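Side-chain contacts in bacterial leucyl aminopeptidase (Legionella pneumophila, PDB 6ESL), which probably removes N-terminal residues, leucine in particular, from peptides as a secreted two-zinc aminopeptidase of peptidase family M28: residues Y171-T176 with T242-P247; S190-I195 with Q264-H269; Y249-A254 with Q268-Q273. All coordinates share one frame; numbering follows the deposited sequence.

Contact 1 of 3, residues Y171-T176 with T242-P247; sequences YGRTDT and TTFKRP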
loop_
_atom_site.group_PDB
_atom_site.type_symbol
_atom_site.label_atom_id
_atom_site.label_comp_id
_atom_site.label_asym_id
_atom_site.label_seq_id
_atom_site.Cartn_x
_atom_site.Cartn_y
_atom_site.Cartn_z
ATOM N N TYR B 171 -13.271 -22.103 -29.424
ATOM C CA TYR B 171 -12.932 -23.069 -28.371
ATOM C C TYR B 171 -14.112 -23.854 -27.781
ATOM O O TYR B 171 -13.929 -24.732 -26.916
ATOM C CB TYR B 171 -12.087 -22.344 -27.256
ATOM C CG TYR B 171 -10.841 -21.677 -27.877
ATOM C CD1 TYR B 171 -9.809 -22.451 -28.398
ATOM C CD2 TYR B 171 -10.739 -20.309 -28.031
ATOM C CE1 TYR B 171 -8.694 -21.889 -29.026
ATOM C CE2 TYR B 171 -9.638 -19.739 -28.673
ATOM C CZ TYR B 171 -8.601 -20.537 -29.153
ATOM O OH TYR B 171 -7.483 -20.012 -29.775
ATOM N N GLY B 172 -15.331 -23.584 -28.270
ATOM C CA GLY B 172 -16.532 -24.197 -27.683
ATOM C C GLY B 172 -16.788 -23.799 -26.234
ATOM O O GLY B 172 -17.297 -24.573 -25.419
ATOM N N ARG B 173 -16.454 -22.569 -25.883
ATOM C CA ARG B 173 -16.811 -22.070 -24.559
ATOM C C ARG B 173 -18.284 -21.634 -24.694
ATOM O O ARG B 173 -18.605 -20.823 -25.578
ATOM C CB ARG B 173 -15.876 -20.924 -24.153
ATOM C CG ARG B 173 -15.983 -20.583 -22.697
ATOM C CD ARG B 173 -15.137 -21.440 -21.755
ATOM N NE ARG B 173 -15.586 -21.151 -20.396
ATOM C CZ ARG B 173 -14.972 -21.465 -19.245
ATOM N NH1 ARG B 173 -13.772 -22.057 -19.214
ATOM N NH2 ARG B 173 -15.552 -21.133 -18.082
ATOM N N THR B 174 -19.173 -22.206 -23.874
ATOM C CA THR B 174 -20.645 -21.994 -23.996
ATOM C C THR B 174 -21.204 -21.121 -22.863
ATOM O O THR B 174 -22.384 -20.854 -22.848
ATOM C CB THR B 174 -21.444 -23.331 -23.915
ATOM O OG1 THR B 174 -21.307 -23.842 -22.584
ATOM C CG2 THR B 174 -20.952 -24.363 -24.910
ATOM N N ASP B 175 -20.378 -20.645 -21.939
ATOM C CA ASP B 175 -20.904 -19.908 -20.786
ATOM C C ASP B 175 -20.546 -18.388 -20.896
ATOM O O ASP B 175 -20.416 -17.696 -19.892
ATOM C CB ASP B 175 -20.464 -20.571 -19.455
ATOM C CG ASP B 175 -18.938 -20.443 -19.168
ATOM O OD1 ASP B 175 -18.160 -20.237 -20.145
ATOM O OD2 ASP B 175 -18.539 -20.574 -17.959
ATOM N N THR B 176 -20.434 -17.913 -22.135
ATOM C CA THR B 176 -20.043 -16.559 -22.419
ATOM C C THR B 176 -21.173 -15.673 -22.936
ATOM O O THR B 176 -22.189 -16.142 -23.416
ATOM C CB THR B 176 -18.859 -16.417 -23.441
ATOM O OG1 THR B 176 -19.158 -17.007 -24.696
ATOM C CG2 THR B 176 -17.569 -16.910 -22.871
ATOM N N THR B 242 -11.905 -25.067 -17.473
ATOM C CA THR B 242 -12.197 -24.928 -16.073
ATOM C C THR B 242 -13.519 -24.209 -15.855
ATOM O O THR B 242 -13.902 -23.252 -16.594
ATOM C CB THR B 242 -11.115 -24.057 -15.407
ATOM O OG1 THR B 242 -9.844 -24.520 -15.838
ATOM C CG2 THR B 242 -11.221 -24.047 -13.864
ATOM N N THR B 243 -14.172 -24.646 -14.789
ATOM C CA THR B 243 -15.366 -24.028 -14.288
ATOM C C THR B 243 -14.921 -23.215 -13.076
ATOM O O THR B 243 -14.499 -23.791 -12.073
ATOM C CB THR B 243 -16.434 -25.086 -13.940
ATOM O OG1 THR B 243 -16.826 -25.764 -15.143
ATOM C CG2 THR B 243 -17.661 -24.425 -13.197
ATOM N N PHE B 244 -14.995 -21.886 -13.178
ATOM C CA PHE B 244 -14.506 -21.060 -12.099
ATOM C C PHE B 244 -15.606 -20.888 -11.082
ATOM O O PHE B 244 -16.763 -21.152 -11.410
ATOM C CB PHE B 244 -13.988 -19.739 -12.687
ATOM C CG PHE B 244 -12.769 -19.930 -13.579
ATOM C CD1 PHE B 244 -11.527 -20.234 -13.020
ATOM C CD2 PHE B 244 -12.876 -19.824 -14.940
ATOM C CE1 PHE B 244 -10.406 -20.414 -13.815
ATOM C CE2 PHE B 244 -11.760 -19.991 -15.743
ATOM C CZ PHE B 244 -10.522 -20.292 -15.181
ATOM N N LYS B 245 -15.255 -20.506 -9.863
ATOM C CA LYS B 245 -16.234 -20.160 -8.829
ATOM C C LYS B 245 -16.846 -18.755 -8.944
ATOM O O LYS B 245 -17.677 -18.394 -8.114
ATOM C CB LYS B 245 -15.595 -20.288 -7.457
ATOM C CG LYS B 245 -15.306 -21.742 -7.106
ATOM C CD LYS B 245 -14.533 -21.794 -5.793
ATOM C CE LYS B 245 -15.356 -21.283 -4.618
ATOM N NZ LYS B 245 -14.518 -21.512 -3.393
ATOM N N ARG B 246 -16.392 -17.936 -9.911
ATOM C CA ARG B 246 -16.859 -16.531 -10.070
ATOM C C ARG B 246 -16.924 -16.207 -11.544
ATOM O O ARG B 246 -16.139 -16.744 -12.319
ATOM C CB ARG B 246 -15.908 -15.497 -9.365
ATOM C CG ARG B 246 -15.707 -15.702 -7.885
ATOM C CD ARG B 246 -14.637 -14.800 -7.368
ATOM N NE ARG B 246 -14.520 -14.953 -5.922
ATOM C CZ ARG B 246 -15.358 -14.439 -5.007
ATOM N NH1 ARG B 246 -16.439 -13.751 -5.339
ATOM N NH2 ARG B 246 -15.171 -14.652 -3.734
ATOM N N PRO B 247 -17.859 -15.326 -11.944
ATOM C CA PRO B 247 -17.789 -14.844 -13.330
ATOM C C PRO B 247 -16.519 -13.961 -13.511
ATOM O O PRO B 247 -16.063 -13.272 -12.564
ATOM C CB PRO B 247 -19.043 -14.011 -13.477
ATOM C CG PRO B 247 -19.420 -13.612 -12.095
ATOM C CD PRO B 247 -18.841 -14.579 -11.129
#
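Arg173 and Thr242 mark the closest backbone approach of the two loops. Arg173 CA and Thr242 CA are still 10.1 Å apart, so a side chain has to span the gap. The loop 171-176 follows helix 151-170, which ends in a Schellman motif with Gly172 in positive phi. It leads into strand 176-183, an outermost strand of the mixed sheet. The loop 242-247 joins helix 220-239 to strand 248-253 of the same sheet. Arg173 starts with CG anti to its own N (chi1 -167°), and a bend at chi2 then brings the guanidinium to the second loop. Arg173 NH1 donates to Thr242 O at 2.9 Å, in a bent bond with an N-H...O angle of 136°. Arg173 NH2 adds a weak bond to the same Thr242 O at 3.1 Å. The carbonyl oxygen sits at the guanidinium edge, somewhat tilted from its plane. Arg173 NH1 also donates to Ser240 O, just before the second segment. Phe244 flanks the group obliquely, with Phe244 CD2 4.3 Å from Arg173 NH2. The Asp175 carboxylate is gripped side-on by Arg173 NE and NH2 in a salt bridge within the loop, which should fix the rotation of the guanidinium. Arg173 NH2 meets Asp175 OD2 at 3.0 Å. Arg173 NE meets Asp175 OD1 on its syn side at 2.7 Å, in a nearly straight bond of 164°.

Contact 2 of 3, residues S190-I195 with Q264-H269; sequences SLVTVI and QHVVQH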
loop_
_atom_site.group_PDB
_atom_site.type_symbol
_atom_site.label_atom_id
_atom_site.label_comp_id
_atom_site.label_asym_id
_atom_site.label_seq_id
_atom_site.Cartn_x
_atom_site.Cartn_y
_atom_site.Cartn_z
ATOM N N SER B 190 -18.936 1.144 -24.596
ATOM C CA SER B 190 -18.085 0.235 -23.931
ATOM C C SER B 190 -18.498 -1.257 -24.261
ATOM O O SER B 190 -19.676 -1.587 -24.353
ATOM C CB SER B 190 -17.993 0.475 -22.427
ATOM O OG SER B 190 -17.409 1.743 -22.063
ATOM N N LEU B 191 -17.491 -2.128 -24.353
ATOM C CA LEU B 191 -17.675 -3.581 -24.565
ATOM C C LEU B 191 -17.485 -4.319 -23.265
ATOM O O LEU B 191 -16.401 -4.291 -22.666
ATOM C CB LEU B 191 -16.681 -4.104 -25.551
ATOM C CG LEU B 191 -16.659 -5.660 -25.735
ATOM C CD1 LEU B 191 -18.058 -6.157 -26.165
ATOM C CD2 LEU B 191 -15.558 -5.969 -26.738
ATOM N N VAL B 192 -18.548 -4.934 -22.798
ATOM C CA VAL B 192 -18.489 -5.746 -21.620
ATOM C C VAL B 192 -18.646 -7.217 -22.097
ATOM O O VAL B 192 -19.575 -7.563 -22.920
ATOM C CB VAL B 192 -19.598 -5.458 -20.622
ATOM C CG1 VAL B 192 -19.548 -6.415 -19.427
ATOM C CG2 VAL B 192 -19.489 -4.010 -20.102
ATOM N N THR B 193 -17.740 -8.061 -21.612
ATOM C CA THR B 193 -17.706 -9.477 -21.950
ATOM C C THR B 193 -17.678 -10.268 -20.653
ATOM O O THR B 193 -17.243 -9.759 -19.621
ATOM C CB THR B 193 -16.467 -9.830 -22.792
ATOM O OG1 THR B 193 -15.304 -9.838 -21.956
ATOM C CG2 THR B 193 -16.276 -8.815 -23.909
ATOM N N VAL B 194 -18.140 -11.512 -20.701
ATOM C CA VAL B 194 -18.200 -12.324 -19.483
ATOM C C VAL B 194 -18.005 -13.784 -19.772
ATOM O O VAL B 194 -18.553 -14.290 -20.786
ATOM C CB VAL B 194 -19.486 -12.064 -18.639
ATOM C CG1 VAL B 194 -20.765 -12.434 -19.380
ATOM C CG2 VAL B 194 -19.403 -12.732 -17.274
ATOM N N ILE B 195 -17.217 -14.436 -18.911
ATOM C CA ILE B 195 -16.995 -15.882 -18.955
ATOM C C ILE B 195 -17.553 -16.435 -17.669
ATOM O O ILE B 195 -17.020 -16.118 -16.611
ATOM C CB ILE B 195 -15.508 -16.260 -19.135
ATOM C CG1 ILE B 195 -15.007 -15.699 -20.470
ATOM C CG2 ILE B 195 -15.332 -17.785 -19.196
ATOM C CD1 ILE B 195 -13.499 -15.504 -20.518
ATOM N N GLN B 264 -17.189 4.889 -16.147
ATOM C CA GLN B 264 -18.254 5.388 -15.286
ATOM C C GLN B 264 -19.594 4.781 -15.702
ATOM O O GLN B 264 -20.405 4.408 -14.855
ATOM C CB GLN B 264 -18.324 6.914 -15.347
ATOM C CG GLN B 264 -17.115 7.616 -14.748
ATOM C CD GLN B 264 -17.187 9.124 -14.891
ATOM O OE1 GLN B 264 -16.679 9.691 -15.858
ATOM N NE2 GLN B 264 -17.821 9.780 -13.927
ATOM N N HIS B 265 -19.829 4.691 -17.006
ATOM C CA HIS B 265 -21.069 4.105 -17.492
ATOM C C HIS B 265 -21.149 2.638 -17.078
ATOM O O HIS B 265 -22.202 2.159 -16.656
ATOM C CB HIS B 265 -21.164 4.232 -19.012
ATOM C CG HIS B 265 -21.756 5.527 -19.475
ATOM N ND1 HIS B 265 -21.004 6.670 -19.644
ATOM C CD2 HIS B 265 -23.026 5.860 -19.804
ATOM C CE1 HIS B 265 -21.786 7.651 -20.058
ATOM N NE2 HIS B 265 -23.019 7.186 -20.163
ATOM N N VAL B 266 -20.030 1.931 -17.205
ATOM C CA VAL B 266 -19.965 0.518 -16.841
ATOM C C VAL B 266 -20.190 0.284 -15.348
ATOM O O VAL B 266 -20.901 -0.642 -14.957
ATOM C CB VAL B 266 -18.617 -0.106 -17.248
ATOM C CG1 VAL B 266 -18.547 -1.556 -16.794
ATOM C CG2 VAL B 266 -18.416 0.000 -18.751
ATOM N N VAL B 267 -19.579 1.127 -14.522
ATOM C CA VAL B 267 -19.713 1.015 -13.073
ATOM C C VAL B 267 -21.158 1.245 -12.653
ATOM O O VAL B 267 -21.687 0.560 -11.778
ATOM C CB VAL B 267 -18.806 2.021 -12.341
ATOM C CG1 VAL B 267 -19.017 1.929 -10.837
ATOM C CG2 VAL B 267 -17.348 1.777 -12.698
ATOM N N GLN B 268 -21.786 2.225 -13.293
ATOM C CA GLN B 268 -23.150 2.576 -13.025
ATOM C C GLN B 268 -24.080 1.455 -13.493
ATOM O O GLN B 268 -25.033 1.131 -12.792
ATOM C CB GLN B 268 -23.539 3.897 -13.704
ATOM C CG GLN B 268 -24.794 4.525 -13.111
ATOM C CD GLN B 268 -25.120 5.927 -13.671
ATOM O OE1 GLN B 268 -26.229 6.199 -14.110
ATOM N NE2 GLN B 268 -24.166 6.815 -13.638
ATOM N N HIS B 269 -23.799 0.886 -14.666
ATOM C CA HIS B 269 -24.527 -0.240 -15.187
ATOM C C HIS B 269 -24.538 -1.395 -14.172
ATOM O O HIS B 269 -25.630 -1.960 -13.911
ATOM C CB HIS B 269 -23.984 -0.723 -16.521
ATOM C CG HIS B 269 -24.779 -1.839 -17.135
ATOM N ND1 HIS B 269 -24.568 -3.164 -16.803
ATOM C CD2 HIS B 269 -25.814 -1.828 -18.012
ATOM C CE1 HIS B 269 -25.429 -3.925 -17.466
ATOM N NE2 HIS B 269 -26.167 -3.141 -18.224
#
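Apolar packing joins Ser190 and Val192 of the strand to Val266 of the helix. The two methyls of Val266 take one strand residue each. Val266 CG2 rests against the methylene of Ser190, at 3.7 Å from Ser190 CB. Val266 CG1 meets a methyl of Val192, at 4.2 Å from Val192 CG2. The first torsion of Val266 accounts for this division. With CG1 anti to the backbone N (chi1 177°) and CG2 anti to the carbonyl carbon, the two methyls diverge, CG2 to Ser190 and CG1 to Val192. The backbones are closest at the same place, with Ser190 CA 7.3 Å from Val266 CA.

These residues lie in the alpha/beta core of the M28 peptidase. Helix 261-272 covers one face of the mixed sheet here. Leu191, between the two touching strand residues, points its CB away from the helix and packs on Leu160 of helix 151-170, which covers the other face.

No hydrogen bond crosses between the two segments. The buried hydroxyl of Ser190 is satisfied inside the sheet layer. Ser190 OG accepts a hydrogen bond from Ala254 N, just past the end of the neighbouring strand 248-253. Its approach to Val266 CG2, 3.9 Å from Ser190 OG, is only van der Waals.

A ring stack lies at the subunit interface instead. There the helix faces the second subunit, and the His265 ring stacks on His77 of that subunit.

Contact 3 of 3, residues Y249-A254 with Q268-Q273; sequences YFIWYA and QHFQEQ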
loop_
_atom_site.group_PDB
_atom_site.type_symbol
_atom_site.label_atom_id
_atom_site.label_comp_id
_atom_site.label_asym_id
_atom_site.label_seq_id
_atom_site.Cartn_x
_atom_site.Cartn_y
_atom_site.Cartn_z
ATOM N N TYR B 249 -15.044 -10.947 -15.951
ATOM C CA TYR B 249 -15.371 -10.020 -17.034
ATOM C C TYR B 249 -14.100 -9.488 -17.703
ATOM O O TYR B 249 -13.185 -9.050 -17.050
ATOM C CB TYR B 249 -16.279 -8.860 -16.562
ATOM C CG TYR B 249 -17.713 -9.183 -16.154
ATOM C CD1 TYR B 249 -18.014 -9.531 -14.881
ATOM C CD2 TYR B 249 -18.793 -9.016 -17.079
ATOM C CE1 TYR B 249 -19.347 -9.791 -14.484
ATOM C CE2 TYR B 249 -20.108 -9.260 -16.723
ATOM C CZ TYR B 249 -20.382 -9.633 -15.421
ATOM O OH TYR B 249 -21.661 -9.816 -15.004
ATOM N N PHE B 250 -14.112 -9.460 -18.998
ATOM C CA PHE B 250 -13.200 -8.684 -19.781
ATOM C C PHE B 250 -13.874 -7.471 -20.389
ATOM O O PHE B 250 -14.833 -7.593 -21.080
ATOM C CB PHE B 250 -12.432 -9.501 -20.848
ATOM C CG PHE B 250 -11.476 -10.487 -20.259
ATOM C CD1 PHE B 250 -11.946 -11.771 -19.885
ATOM C CD2 PHE B 250 -10.093 -10.206 -20.117
ATOM C CE1 PHE B 250 -11.040 -12.713 -19.345
ATOM C CE2 PHE B 250 -9.193 -11.131 -19.596
ATOM C CZ PHE B 250 -9.666 -12.369 -19.193
ATOM N N ILE B 251 -13.334 -6.261 -20.114
ATOM C CA ILE B 251 -14.022 -5.056 -20.484
ATOM C C ILE B 251 -13.098 -4.130 -21.230
ATOM O O ILE B 251 -12.019 -3.837 -20.731
ATOM C CB ILE B 251 -14.603 -4.354 -19.213
ATOM C CG1 ILE B 251 -15.412 -5.349 -18.399
ATOM C CG2 ILE B 251 -15.458 -3.149 -19.639
ATOM C CD1 ILE B 251 -16.306 -4.805 -17.302
ATOM N N TRP B 252 -13.553 -3.590 -22.366
ATOM C CA TRP B 252 -12.857 -2.571 -23.071
ATOM C C TRP B 252 -13.683 -1.288 -22.981
ATOM O O TRP B 252 -14.727 -1.183 -23.596
ATOM C CB TRP B 252 -12.591 -2.926 -24.484
ATOM C CG TRP B 252 -11.581 -4.116 -24.672
ATOM C CD1 TRP B 252 -10.261 -4.027 -24.951
ATOM C CD2 TRP B 252 -11.855 -5.526 -24.531
ATOM N NE1 TRP B 252 -9.689 -5.272 -25.016
ATOM C CE2 TRP B 252 -10.642 -6.206 -24.763
ATOM C CE3 TRP B 252 -13.005 -6.284 -24.215
ATOM C CZ2 TRP B 252 -10.557 -7.630 -24.737
ATOM C CZ3 TRP B 252 -12.884 -7.706 -24.156
ATOM C CH2 TRP B 252 -11.686 -8.342 -24.415
ATOM N N TYR B 253 -13.185 -0.292 -22.223
ATOM C CA TYR B 253 -13.966 0.870 -21.988
ATOM C C TYR B 253 -13.864 1.858 -23.140
ATOM O O TYR B 253 -12.815 2.028 -23.672
ATOM C CB TYR B 253 -13.455 1.601 -20.700
ATOM C CG TYR B 253 -13.383 0.726 -19.521
ATOM C CD1 TYR B 253 -14.580 0.335 -18.831
ATOM C CD2 TYR B 253 -12.161 0.304 -19.016
ATOM C CE1 TYR B 253 -14.506 -0.418 -17.668
ATOM C CE2 TYR B 253 -12.088 -0.552 -17.920
ATOM C CZ TYR B 253 -13.244 -0.888 -17.247
ATOM O OH TYR B 253 -13.154 -1.683 -16.148
ATOM N N ALA B 254 -14.972 2.518 -23.451
ATOM C CA ALA B 254 -15.017 3.640 -24.345
ATOM C C ALA B 254 -14.574 4.917 -23.623
ATOM O O ALA B 254 -14.728 5.026 -22.387
ATOM C CB ALA B 254 -16.473 3.846 -24.787
ATOM N N GLN B 268 -21.786 2.225 -13.293
ATOM C CA GLN B 268 -23.150 2.576 -13.025
ATOM C C GLN B 268 -24.080 1.455 -13.493
ATOM O O GLN B 268 -25.033 1.131 -12.792
ATOM C CB GLN B 268 -23.539 3.897 -13.704
ATOM C CG GLN B 268 -24.794 4.525 -13.111
ATOM C CD GLN B 268 -25.120 5.927 -13.671
ATOM O OE1 GLN B 268 -26.229 6.199 -14.110
ATOM N NE2 GLN B 268 -24.166 6.815 -13.638
ATOM N N HIS B 269 -23.799 0.886 -14.666
ATOM C CA HIS B 269 -24.527 -0.240 -15.187
ATOM C C HIS B 269 -24.538 -1.395 -14.172
ATOM O O HIS B 269 -25.630 -1.960 -13.911
ATOM C CB HIS B 269 -23.984 -0.723 -16.521
ATOM C CG HIS B 269 -24.779 -1.839 -17.135
ATOM N ND1 HIS B 269 -24.568 -3.164 -16.803
ATOM C CD2 HIS B 269 -25.814 -1.828 -18.012
ATOM C CE1 HIS B 269 -25.429 -3.925 -17.466
ATOM N NE2 HIS B 269 -26.167 -3.141 -18.224
ATOM N N PHE B 270 -23.369 -1.722 -13.631
ATOM C CA PHE B 270 -23.254 -2.810 -12.682
ATOM C C PHE B 270 -23.988 -2.510 -11.370
ATOM O O PHE B 270 -24.551 -3.422 -10.762
ATOM C CB PHE B 270 -21.786 -3.109 -12.328
ATOM C CG PHE B 270 -21.086 -4.063 -13.302
ATOM C CD1 PHE B 270 -21.043 -3.810 -14.636
ATOM C CD2 PHE B 270 -20.400 -5.151 -12.831
ATOM C CE1 PHE B 270 -20.388 -4.683 -15.528
ATOM C CE2 PHE B 270 -19.687 -5.997 -13.709
ATOM C CZ PHE B 270 -19.673 -5.760 -15.049
ATOM N N GLN B 271 -23.961 -1.259 -10.913
ATOM C CA GLN B 271 -24.626 -0.879 -9.689
ATOM C C GLN B 271 -26.179 -0.966 -9.864
ATOM O O GLN B 271 -26.844 -1.532 -9.049
ATOM C CB GLN B 271 -24.187 0.504 -9.325
ATOM C CG GLN B 271 -24.692 0.947 -8.021
ATOM C CD GLN B 271 -24.109 2.306 -7.550
ATOM O OE1 GLN B 271 -23.183 2.972 -8.176
ATOM N NE2 GLN B 271 -24.667 2.747 -6.391
ATOM N N GLU B 272 -26.699 -0.469 -10.979
ATOM C CA GLU B 272 -28.107 -0.471 -11.275
ATOM C C GLU B 272 -28.669 -1.855 -11.563
ATOM O O GLU B 272 -29.861 -2.060 -11.331
ATOM C CB GLU B 272 -28.380 0.396 -12.481
ATOM C CG GLU B 272 -28.200 1.880 -12.251
ATOM C CD GLU B 272 -28.152 2.661 -13.574
ATOM O OE1 GLU B 272 -28.010 2.046 -14.692
ATOM O OE2 GLU B 272 -28.237 3.897 -13.469
ATOM N N GLN B 273 -27.806 -2.793 -11.933
ATOM C CA GLN B 273 -28.202 -4.176 -12.155
ATOM C C GLN B 273 -27.760 -5.072 -10.984
ATOM O O GLN B 273 -27.870 -6.295 -11.063
ATOM C CB GLN B 273 -27.619 -4.699 -13.469
ATOM C CG GLN B 273 -28.074 -3.931 -14.699
ATOM C CD GLN B 273 -29.578 -3.975 -14.890
ATOM O OE1 GLN B 273 -30.293 -4.619 -14.123
ATOM N NE2 GLN B 273 -30.065 -3.289 -15.917
#
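Phe270 reaches Tyr249 and Ile251 from a helical turn closed by the backbone bond from Glu272 N to Gln268 O, 2.9 Å long. Everything that crosses from helix to strand is apolar. The Phe270 ring points its edge at the face of Tyr249, in an edge-to-face (T-shaped) pair. The centroids of the Tyr249 and Phe270 rings are 5.0 Å apart and the planes stand at 61°. Phe270 CZ sits over the centre of the Tyr249 ring, 3.8 Å above its plane. Phe270 CE2 lies further along the same face, 3.9 Å from Tyr249 CE1. CG anti to the carbonyl carbon (chi1 -68°) places the Tyr249 ring on the helix side, and chi2 of 88° sets the turn of its face.

Strand 248-253 and helix 261-272 are the first two parts of a beta-alpha-beta crossover that ends in the parallel strand 277-282. Strand 203-209 lies between the two strands. The link from the first strand to the helix carries Glu257, a zinc ligand. The side chain of Ile251 is about 14 Å from a zinc ion.

Ile251 reaches Phe270 from the opposite direction, oblique to its ring. Ile251 CD1 is 4.2 Å from Phe270 CZ, the same atom that lies over the Tyr249 ring. Ile275, in the loop after the helix, touches both Tyr249 and Phe270. Trp339 makes a further edge-to-face pair with Phe270, and its NE1 is hydrogen-bonded to Tyr253 OH.

How the contacts relate
Contacts 2 and 3 are buried and their centres are only 2 Å apart. Both place helix 261-272 on the mixed sheet, one against strand 188-195 and the other against its neighbour 248-253. Their helix segments share Gln268 and His269. Contact 2 uses small aliphatic groups, whereas contact 3 is built round an aromatic pair, with one isoleucine methyl added. Contact 1 lies nearer the surface, its centre about 18 and 19 Å from those of contacts 2 and 3, and joins two loops by charged and polar groups. It still leans on contact 2: Arg173 NH2 packs 3.5 Å from Ile195 CG2. Its loop 242-247 runs into strand 248-253.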